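Long-range contacts in TqaA (Penicillium aethiopicum, PDB 5DLK), which probably releases its peptide product by macrocyclization, a role of the terminal condensation-like domain that makes up this mutant piece of a fungal nonribosomal peptide synthetase: residues G300-V305 / F337-T342; T268-V273 / L452-S457; T345-L350 / T465-R470. One frame throughout, in Å; residues are numbered along the deposited sequence. Where two conformers were deposited one is given.

Contact 1 of 3, residues G300-V305 / F337-T342; sequences GSRDVV and FPEDST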
loop_
_atom_site.group_PDB
_atom_site.type_symbol
_atom_site.label_atom_id
_atom_site.label_comp_id
_atom_site.label_asym_id
_atom_site.label_seq_id
_atom_site.Cartn_x
_atom_site.Cartn_y
_atom_site.Cartn_z
ATOM N N GLY A 300 -20.426 -22.707 -1.867
ATOM C CA GLY A 300 -21.052 -23.829 -1.185
ATOM C C GLY A 300 -20.135 -24.411 -0.118
ATOM O O GLY A 300 -20.028 -25.624 0.023
ATOM N N SER A 301 -19.490 -23.528 0.642
ATOM C CA SER A 301 -18.387 -23.915 1.508
ATOM C C SER A 301 -18.556 -23.383 2.920
ATOM O O SER A 301 -19.028 -22.265 3.107
ATOM C CB SER A 301 -17.071 -23.400 0.910
ATOM O OG SER A 301 -15.969 -23.689 1.766
ATOM N N ARG A 302 -18.175 -24.171 3.922
ATOM C CA ARG A 302 -18.160 -23.657 5.288
ATOM C C ARG A 302 -16.743 -23.330 5.766
ATOM O O ARG A 302 -16.514 -23.154 6.950
ATOM C CB ARG A 302 -18.797 -24.666 6.255
ATOM C CG ARG A 302 -20.309 -24.820 6.062
ATOM C CD ARG A 302 -20.901 -25.797 7.099
ATOM N NE ARG A 302 -22.314 -26.036 6.826
ATOM C CZ ARG A 302 -22.770 -26.948 5.974
ATOM N NH1 ARG A 302 -21.922 -27.735 5.324
ATOM N NH2 ARG A 302 -24.080 -27.076 5.783
ATOM N N ASP A 303 -15.782 -23.284 4.855
ATOM C CA ASP A 303 -14.400 -23.035 5.259
ATOM C C ASP A 303 -13.758 -22.260 4.121
ATOM O O ASP A 303 -13.416 -22.858 3.103
ATOM C CB ASP A 303 -13.681 -24.371 5.516
ATOM C CG ASP A 303 -12.244 -24.202 5.963
ATOM O OD1 ASP A 303 -11.844 -23.095 6.373
ATOM O OD2 ASP A 303 -11.489 -25.200 5.894
ATOM N N VAL A 304 -13.666 -20.934 4.242
ATOM C CA VAL A 304 -13.199 -20.154 3.094
ATOM C C VAL A 304 -11.881 -19.450 3.426
ATOM O O VAL A 304 -11.620 -19.101 4.583
ATOM C CB VAL A 304 -14.248 -19.123 2.632
ATOM C CG1 VAL A 304 -15.549 -19.827 2.193
ATOM C CG2 VAL A 304 -14.511 -18.102 3.716
ATOM N N VAL A 305 -11.034 -19.290 2.416
ATOM C CA VAL A 305 -9.784 -18.567 2.600
ATOM C C VAL A 305 -9.695 -17.516 1.519
ATOM O O VAL A 305 -9.897 -17.826 0.349
ATOM C CB VAL A 305 -8.531 -19.485 2.532
ATOM C CG1 VAL A 305 -7.256 -18.644 2.728
ATOM C CG2 VAL A 305 -8.615 -20.575 3.620
ATOM N N PHE A 337 -16.984 -21.681 9.266
ATOM C CA PHE A 337 -18.353 -21.682 9.786
ATOM C C PHE A 337 -18.685 -23.028 10.399
ATOM O O PHE A 337 -18.292 -24.052 9.859
ATOM C CB PHE A 337 -19.349 -21.404 8.666
ATOM C CG PHE A 337 -19.149 -20.087 7.974
ATOM C CD1 PHE A 337 -18.164 -19.933 6.997
ATOM C CD2 PHE A 337 -19.994 -19.016 8.261
ATOM C CE1 PHE A 337 -18.001 -18.720 6.339
ATOM C CE2 PHE A 337 -19.835 -17.801 7.614
ATOM C CZ PHE A 337 -18.835 -17.653 6.643
ATOM N N PRO A 338 -19.449 -23.036 11.498
ATOM C CA PRO A 338 -19.852 -24.327 12.073
ATOM C C PRO A 338 -20.993 -24.975 11.280
ATOM O O PRO A 338 -21.559 -24.362 10.382
ATOM C CB PRO A 338 -20.319 -23.944 13.489
ATOM C CG PRO A 338 -20.876 -22.590 13.337
ATOM C CD PRO A 338 -19.941 -21.902 12.291
ATOM N N GLU A 339 -21.351 -26.212 11.632
ATOM C CA GLU A 339 -22.531 -26.836 11.032
ATOM C C GLU A 339 -23.805 -26.072 11.416
ATOM O O GLU A 339 -23.808 -25.335 12.408
ATOM C CB GLU A 339 -22.630 -28.309 11.460
ATOM C CG GLU A 339 -21.484 -29.190 10.956
ATOM C CD GLU A 339 -21.396 -29.256 9.416
ATOM O OE1 GLU A 339 -22.436 -29.483 8.747
ATOM O OE2 GLU A 339 -20.281 -29.072 8.872
ATOM N N ASP A 340 -24.873 -26.245 10.632
ATOM C CA ASP A 340 -26.120 -25.518 10.823
ATOM C C ASP A 340 -26.654 -25.688 12.257
ATOM O O ASP A 340 -27.251 -24.773 12.810
ATOM C CB ASP A 340 -27.202 -25.999 9.848
ATOM C CG ASP A 340 -26.950 -25.574 8.405
ATOM O OD1 ASP A 340 -26.017 -24.782 8.131
ATOM O OD2 ASP A 340 -27.726 -26.040 7.540
ATOM N N SER A 341 -26.431 -26.867 12.819
ATOM C CA SER A 341 -26.956 -27.222 14.152
ATOM C C SER A 341 -26.490 -26.253 15.240
ATOM O O SER A 341 -27.180 -26.043 16.244
ATOM C CB SER A 341 -26.554 -28.657 14.526
ATOM O OG SER A 341 -25.150 -28.842 14.658
ATOM N N THR A 342 -25.327 -25.637 15.033
ATOM C CA THR A 342 -24.801 -24.694 16.022
ATOM C C THR A 342 -25.548 -23.347 15.978
ATOM O O THR A 342 -25.582 -22.584 16.965
ATOM C CB THR A 342 -23.282 -24.512 15.799
ATOM O OG1 THR A 342 -22.640 -25.785 15.956
ATOM C CG2 THR A 342 -22.664 -23.516 16.782
HETATM O O HOH W 1 -23.607 -24.075 8.371
HETATM O O HOH W 2 -25.477 -24.432 5.411
#

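Contact 2 of 3, residues T268-V273 / L452-S457; sequences TFKGIV and LANNIS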
loop_
_atom_site.group_PDB
_atom_site.type_symbol
_atom_site.label_atom_id
_atom_site.label_comp_id
_atom_site.label_asym_id
_atom_site.label_seq_id
_atom_site.Cartn_x
_atom_site.Cartn_y
_atom_site.Cartn_z
ATOM N N THR A 268 -15.290 0.252 -9.422
ATOM C CA THR A 268 -16.740 0.275 -9.237
ATOM C C THR A 268 -17.045 0.621 -7.782
ATOM O O THR A 268 -16.433 0.070 -6.867
ATOM C CB THR A 268 -17.369 -1.072 -9.641
ATOM O OG1 THR A 268 -17.017 -1.359 -11.007
ATOM C CG2 THR A 268 -18.897 -1.038 -9.489
ATOM N N PHE A 269 -17.960 1.565 -7.566
ATOM C CA PHE A 269 -18.162 2.117 -6.221
ATOM C C PHE A 269 -19.593 1.939 -5.761
ATOM O O PHE A 269 -20.521 2.065 -6.556
ATOM C CB PHE A 269 -17.817 3.621 -6.192
ATOM C CG PHE A 269 -16.446 3.950 -6.713
ATOM C CD1 PHE A 269 -15.344 3.891 -5.878
ATOM C CD2 PHE A 269 -16.255 4.340 -8.033
ATOM C CE1 PHE A 269 -14.067 4.201 -6.350
ATOM C CE2 PHE A 269 -14.985 4.649 -8.506
ATOM C CZ PHE A 269 -13.894 4.580 -7.657
ATOM N N LYS A 270 -19.772 1.682 -4.470
ATOM C CA LYS A 270 -21.105 1.657 -3.863
ATOM C C LYS A 270 -21.013 2.244 -2.461
ATOM O O LYS A 270 -20.270 1.748 -1.616
ATOM C CB LYS A 270 -21.672 0.233 -3.825
ATOM C CG LYS A 270 -23.082 0.096 -3.216
ATOM C CD LYS A 270 -24.068 1.015 -3.914
ATOM C CE LYS A 270 -25.491 0.453 -3.907
ATOM N NZ LYS A 270 -26.129 0.550 -2.586
ATOM N N GLY A 271 -21.757 3.315 -2.204
ATOM C CA GLY A 271 -21.755 3.888 -0.867
ATOM C C GLY A 271 -22.952 3.456 -0.042
ATOM O O GLY A 271 -24.069 3.341 -0.560
ATOM N N ILE A 272 -22.723 3.211 1.243
ATOM C CA ILE A 272 -23.804 2.884 2.170
ATOM C C ILE A 272 -23.722 3.757 3.396
ATOM O O ILE A 272 -22.689 4.352 3.654
ATOM C CB ILE A 272 -23.773 1.403 2.620
ATOM C CG1 ILE A 272 -22.428 1.067 3.277
ATOM C CG2 ILE A 272 -24.005 0.499 1.442
ATOM C CD1 ILE A 272 -22.413 -0.354 3.902
ATOM N N VAL A 273 -24.832 3.844 4.135
ATOM C CA VAL A 273 -24.844 4.493 5.432
ATOM C C VAL A 273 -23.740 3.886 6.296
ATOM O O VAL A 273 -23.610 2.666 6.306
ATOM C CB VAL A 273 -26.190 4.310 6.119
ATOM C CG1 VAL A 273 -26.160 4.928 7.510
ATOM C CG2 VAL A 273 -27.297 4.907 5.239
ATOM N N LEU A 452 -21.107 -7.387 -7.412
ATOM C CA LEU A 452 -20.240 -7.673 -6.275
ATOM C C LEU A 452 -20.284 -6.534 -5.254
ATOM O O LEU A 452 -20.470 -6.773 -4.071
ATOM C CB LEU A 452 -18.799 -7.905 -6.739
ATOM C CG LEU A 452 -17.816 -8.183 -5.603
ATOM C CD1 LEU A 452 -18.190 -9.443 -4.825
ATOM C CD2 LEU A 452 -16.387 -8.248 -6.159
ATOM N N ALA A 453 -20.110 -5.294 -5.711
ATOM C CA ALA A 453 -20.127 -4.161 -4.787
ATOM C C ALA A 453 -21.491 -4.036 -4.100
ATOM O O ALA A 453 -21.575 -3.729 -2.904
ATOM C CB ALA A 453 -19.759 -2.848 -5.529
ATOM N N ASN A 454 -22.557 -4.271 -4.860
ATOM C CA ASN A 454 -23.908 -4.234 -4.312
ATOM C C ASN A 454 -24.150 -5.301 -3.252
ATOM O O ASN A 454 -24.693 -5.013 -2.191
ATOM C CB ASN A 454 -24.936 -4.395 -5.430
ATOM C CG ASN A 454 -25.146 -3.097 -6.202
ATOM O OD1 ASN A 454 -24.733 -2.026 -5.749
ATOM N ND2 ASN A 454 -25.775 -3.189 -7.369
ATOM N N ASN A 455 -23.770 -6.533 -3.564
ATOM C CA ASN A 455 -24.000 -7.648 -2.632
ATOM C C ASN A 455 -23.214 -7.489 -1.326
ATOM O O ASN A 455 -23.757 -7.663 -0.233
ATOM C CB ASN A 455 -23.602 -8.978 -3.271
ATOM C CG ASN A 455 -24.522 -9.403 -4.404
ATOM O OD1 ASN A 455 -24.171 -10.302 -5.169
ATOM N ND2 ASN A 455 -25.671 -8.740 -4.547
ATOM N N ILE A 456 -21.925 -7.192 -1.461
ATOM C CA ILE A 456 -21.065 -6.989 -0.292
ATOM C C ILE A 456 -21.616 -5.859 0.575
ATOM O O ILE A 456 -21.743 -6.009 1.784
ATOM C CB ILE A 456 -19.602 -6.650 -0.694
ATOM C CG1 ILE A 456 -18.943 -7.817 -1.450
ATOM C CG2 ILE A 456 -18.770 -6.299 0.539
ATOM C CD1 ILE A 456 -18.849 -9.118 -0.644
ATOM N N SER A 457 -21.965 -4.730 -0.045
ATOM C CA SER A 457 -22.497 -3.622 0.738
ATOM C C SER A 457 -23.838 -3.985 1.398
ATOM O O SER A 457 -24.077 -3.583 2.535
ATOM C CB SER A 457 -22.628 -2.359 -0.130
ATOM O OG SER A 457 -23.573 -2.544 -1.161
HETATM O O HOH W 3 -26.264 -1.782 -0.496
#

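Contact 3 of 3, residues T345-L350 / T465-R470; sequences TVMDLL and TDPTAR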
loop_
_atom_site.group_PDB
_atom_site.type_symbol
_atom_site.label_atom_id
_atom_site.label_comp_id
_atom_site.label_asym_id
_atom_site.label_seq_id
_atom_site.Cartn_x
_atom_site.Cartn_y
_atom_site.Cartn_z
ATOM N N THR A 345 -25.130 -16.832 14.983
ATOM C CA THR A 345 -25.662 -15.520 14.645
ATOM C C THR A 345 -24.604 -14.701 13.936
ATOM O O THR A 345 -23.434 -15.063 13.894
ATOM C CB THR A 345 -26.102 -14.753 15.891
ATOM O OG1 THR A 345 -24.954 -14.471 16.695
ATOM C CG2 THR A 345 -27.100 -15.586 16.716
ATOM N N VAL A 346 -25.027 -13.576 13.378
ATOM C CA VAL A 346 -24.092 -12.608 12.841
ATOM C C VAL A 346 -23.008 -12.238 13.851
ATOM O O VAL A 346 -21.829 -12.176 13.505
ATOM C CB VAL A 346 -24.849 -11.353 12.386
ATOM C CG1 VAL A 346 -23.879 -10.202 12.120
ATOM C CG2 VAL A 346 -25.700 -11.690 11.154
ATOM N N MET A 347 -23.379 -12.032 15.113
ATOM C CA MET A 347 -22.372 -11.682 16.112
ATOM C C MET A 347 -21.278 -12.755 16.257
ATOM O O MET A 347 -20.106 -12.428 16.432
ATOM C CB MET A 347 -23.022 -11.450 17.480
ATOM C CG MET A 347 -22.126 -10.641 18.400
ATOM S SD MET A 347 -22.077 -8.916 17.804
ATOM C CE MET A 347 -23.675 -8.369 18.416
ATOM N N ASP A 348 -21.687 -14.019 16.211
ATOM C CA ASP A 348 -20.751 -15.146 16.326
ATOM C C ASP A 348 -19.763 -15.102 15.168
ATOM O O ASP A 348 -18.567 -15.340 15.349
ATOM C CB ASP A 348 -21.489 -16.488 16.334
ATOM C CG ASP A 348 -22.404 -16.656 17.555
ATOM O OD1 ASP A 348 -21.967 -16.293 18.657
ATOM O OD2 ASP A 348 -23.542 -17.144 17.402
ATOM N N LEU A 349 -20.272 -14.813 13.971
ATOM C CA LEU A 349 -19.403 -14.709 12.799
ATOM C C LEU A 349 -18.463 -13.520 12.943
ATOM O O LEU A 349 -17.273 -13.614 12.616
ATOM C CB LEU A 349 -20.243 -14.597 11.507
ATOM C CG LEU A 349 -19.437 -14.217 10.265
ATOM C CD1 LEU A 349 -18.386 -15.285 9.983
ATOM C CD2 LEU A 349 -20.363 -14.015 9.050
ATOM N N LEU A 350 -18.977 -12.390 13.430
ATOM C CA LEU A 350 -18.126 -11.205 13.574
ATOM C C LEU A 350 -16.979 -11.481 14.569
ATOM O O LEU A 350 -15.834 -11.147 14.301
ATOM C CB LEU A 350 -18.942 -10.002 14.034
ATOM C CG LEU A 350 -19.952 -9.538 12.973
ATOM C CD1 LEU A 350 -20.887 -8.469 13.559
ATOM C CD2 LEU A 350 -19.197 -8.981 11.781
ATOM N N THR A 465 -27.517 -3.795 10.823
ATOM C CA THR A 465 -28.917 -3.586 11.189
ATOM C C THR A 465 -29.421 -4.625 12.208
ATOM O O THR A 465 -30.159 -4.276 13.140
ATOM C CB THR A 465 -29.796 -3.592 9.924
ATOM O OG1 THR A 465 -29.316 -2.577 9.027
ATOM C CG2 THR A 465 -31.260 -3.303 10.250
ATOM N N ASP A 466 -29.024 -5.892 12.060
ATOM C CA ASP A 466 -29.433 -6.904 13.044
ATOM C C ASP A 466 -28.320 -7.896 13.390
ATOM O O ASP A 466 -28.295 -9.004 12.864
ATOM C CB ASP A 466 -30.647 -7.689 12.553
ATOM C CG ASP A 466 -31.254 -8.570 13.650
ATOM O OD1 ASP A 466 -30.780 -8.497 14.809
ATOM O OD2 ASP A 466 -32.209 -9.329 13.359
ATOM N N PRO A 467 -27.437 -7.511 14.309
ATOM C CA PRO A 467 -26.296 -8.369 14.629
ATOM C C PRO A 467 -26.701 -9.658 15.360
ATOM O O PRO A 467 -25.853 -10.538 15.518
ATOM C CB PRO A 467 -25.435 -7.495 15.545
ATOM C CG PRO A 467 -25.985 -6.137 15.471
ATOM C CD PRO A 467 -27.399 -6.234 15.031
ATOM N N THR A 468 -27.948 -9.787 15.809
ATOM C CA THR A 468 -28.328 -11.016 16.502
ATOM C C THR A 468 -29.038 -11.991 15.569
ATOM O O THR A 468 -29.481 -13.065 15.998
ATOM C CB THR A 468 -29.232 -10.742 17.745
ATOM O OG1 THR A 468 -30.514 -10.283 17.323
ATOM C CG2 THR A 468 -28.607 -9.712 18.664
ATOM N N ALA A 469 -29.155 -11.625 14.294
ATOM C CA ALA A 469 -29.803 -12.489 13.312
ATOM C C ALA A 469 -29.075 -13.812 13.140
ATOM O O ALA A 469 -27.846 -13.854 13.176
ATOM C CB ALA A 469 -29.900 -11.784 11.949
ATOM N N ARG A 470 -29.832 -14.878 12.895
ATOM C CA ARG A 470 -29.230 -16.178 12.588
ATOM C C ARG A 470 -28.625 -16.136 11.197
ATOM O O ARG A 470 -29.258 -15.643 10.263
ATOM C CB ARG A 470 -30.261 -17.310 12.680
ATOM C CG ARG A 470 -30.646 -17.712 14.090
ATOM C CD ARG A 470 -31.793 -18.746 14.068
ATOM N NE ARG A 470 -31.869 -19.443 12.780
ATOM C CZ ARG A 470 -32.414 -20.645 12.594
ATOM N NH1 ARG A 470 -32.947 -21.306 13.612
ATOM N NH2 ARG A 470 -32.426 -21.191 11.385
#

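Contact 1 of 3, residues G300-V305 / F337-T342
Phe337 N donates to Arg302 O over 2.8 Å at an N-H...O angle of 158°, the one direct hydrogen bond between 300-305 and 337-342. Its donor is tilted out of the carbonyl plane. Beyond this backbone link, the polar end of the Arg302 side chain reaches 337-342 through water and charge. Water 1 lies at the edge of the guanidinium, in its plane, and accepts from Arg302 NE at 2.8 Å while donating to Pro338 O and Asp340 OD1. A second water donates to Asp340 OD1 and takes a weak bond from Arg302 NH2.

The direct ion pairs are both long. Asp340 OD1 sits at the guanidinium edge, 3.8 Å from Arg302 NH2, its carboxylate turned 67° from the guanidinium plane. Glu339 instead places OE1 over the centre of one face, 3.9 Å from Arg302 NH1, so the attraction is of charges alone, with no N-H aimed at the oxygen. The chain of Arg302, extended from CG to NE, carries its charged group as far as these acids, and CD passes 3.6 Å from Pro338 O on the way.

The contact lies at the end of the antiparallel pair formed by strands 303-310 and 329-336, the latter an edge strand of the six-stranded sheet in this condensation-type domain. Val304 and Val335 bond through their backbones within that pair, and Asp303 forms a salt bridge with Arg334. Just before the strand, Ser301 OG accepts from Asp303 N at 3.1 Å, an ST turn.

Packing completes the contact. With CG anti to its carbonyl carbon (chi1 -60°), Phe337 brings a ring edge to Arg302 O, CD1 standing 3.6 Å from that oxygen. Val304 CG2 approaches the same ring at CE1 from 4.4 Å, and Ala292 and Ser296 of helix 283-299 also touch it.

Contact 2 of 3, residues T268-V273 / L452-S457
The amide of Asn454 is the flat group that meets Lys270, and it does so through its oxygen: OD1 lies 3.2 Å from Lys270 CE and 3.6 Å from Lys270 CD. The two side chains cross at about a right angle, so the amide meets the flank of the lysine methylenes. Lys270 has CG opposite its backbone N (chi1 -179°) and bends at chi2 and chi4, which brings NZ to water 3 at 3.1 Å. A link from that water to Ser457 OG is tentative, since it holds for one of two deposited serine conformers; in that same conformer OG is 2.9 Å from both Ala453 O and Asn454 O, carbonyls of the preceding helical turn.

Apolar contacts flank the lysine: Lys270 CB meets Ala453 CB at 4.0 Å, and Ile272 CG2 rests on Ser457 CB at 3.5 Å. Thr268 adds its methyl group against Ala453, while its hydroxyl bonds to Gln446 earlier in the same helix. The alternate residues Thr268, Lys270 and Ile272 all point toward the helix. With axes 8.0 Å apart and inclined by 25°, this is the near-parallel helix-on-sheet layer of an alpha/beta fold, in which helix 446-465 covers edge strand 265-272 of the condensation-type domain.

Contact 3 of 3, residues T345-L350 / T465-R470
Val346 N donates to Ala469 O across 2.8 Å, the hydrogen meeting the oxygen at 155° and the nitrogen standing nearly on the extension of the carbonyl bond. The same oxygen is 3.1 Å from Thr345 CA, a CA-H...O contact. One residue on, Met347 N reaches Pro467 O at 2.9 Å, but the bend at hydrogen (128°) makes this bond weak. Two amides of the first helical turn are thus met by carbonyls of the loop 465-470.

Side chains fill in around these bonds. Val346 CB lies 3.4 Å from Pro467 O, while its CG2 branch approaches Ala469 CB at 4.3 Å and its CG1 branch lies against Pro467. Met347, bent at chi2 (71°) and chi3, runs beside Pro467 and presses CE to Pro467 CB at 3.5 Å, tighter than usual carbon contact. An alanine in place of Val346 would probably open a gap beside Pro467 and Ala469, and weaken the packing on Phe463 and Ile474 that the valine also touches.

The arrangement is a capped helix N-terminus held against a turn. Thr345 and Asp348 form a capping box: Thr345 N donates almost straight to Asp348 OD2 at 2.9 Å, and Asp348 N returns a weak bond to Thr345 OG1. Opposite, residues 466-469 make a type I turn, reinforced by an Asx turn in which Thr468 N bonds to Asp466 OD1 at 3.3 Å from above the carboxylate plane. Past it, Arg470 turns to Asp343, its salt-bridge partner just upstream of helix 346-358.

How the contacts relate
All three contacts lie in the condensation-type domain. Contact 1 joins the start of strand 303-310 to the loop after outermost strand 329-336; contact 2 uses strand 265-272 at the other margin of the same six-stranded sheet. Centres lie about 24 Å (1 and 2), 15 Å (1 and 3) and 20 Å (2 and 3) apart. Contacts 1 and 3 touch, Phe337 CE2 lying 3.7 Å from Leu349 CD1. Helix 283-299 packs against all three. Contact 1 is nested within contact 2, whereas contacts 2 and 3 interlock, tying C-terminal residues to earlier segments. Met347's side chain is about 12 Å from that of Thr282, which binds phosphopantetheine in another structure of this protein, though none is bound here.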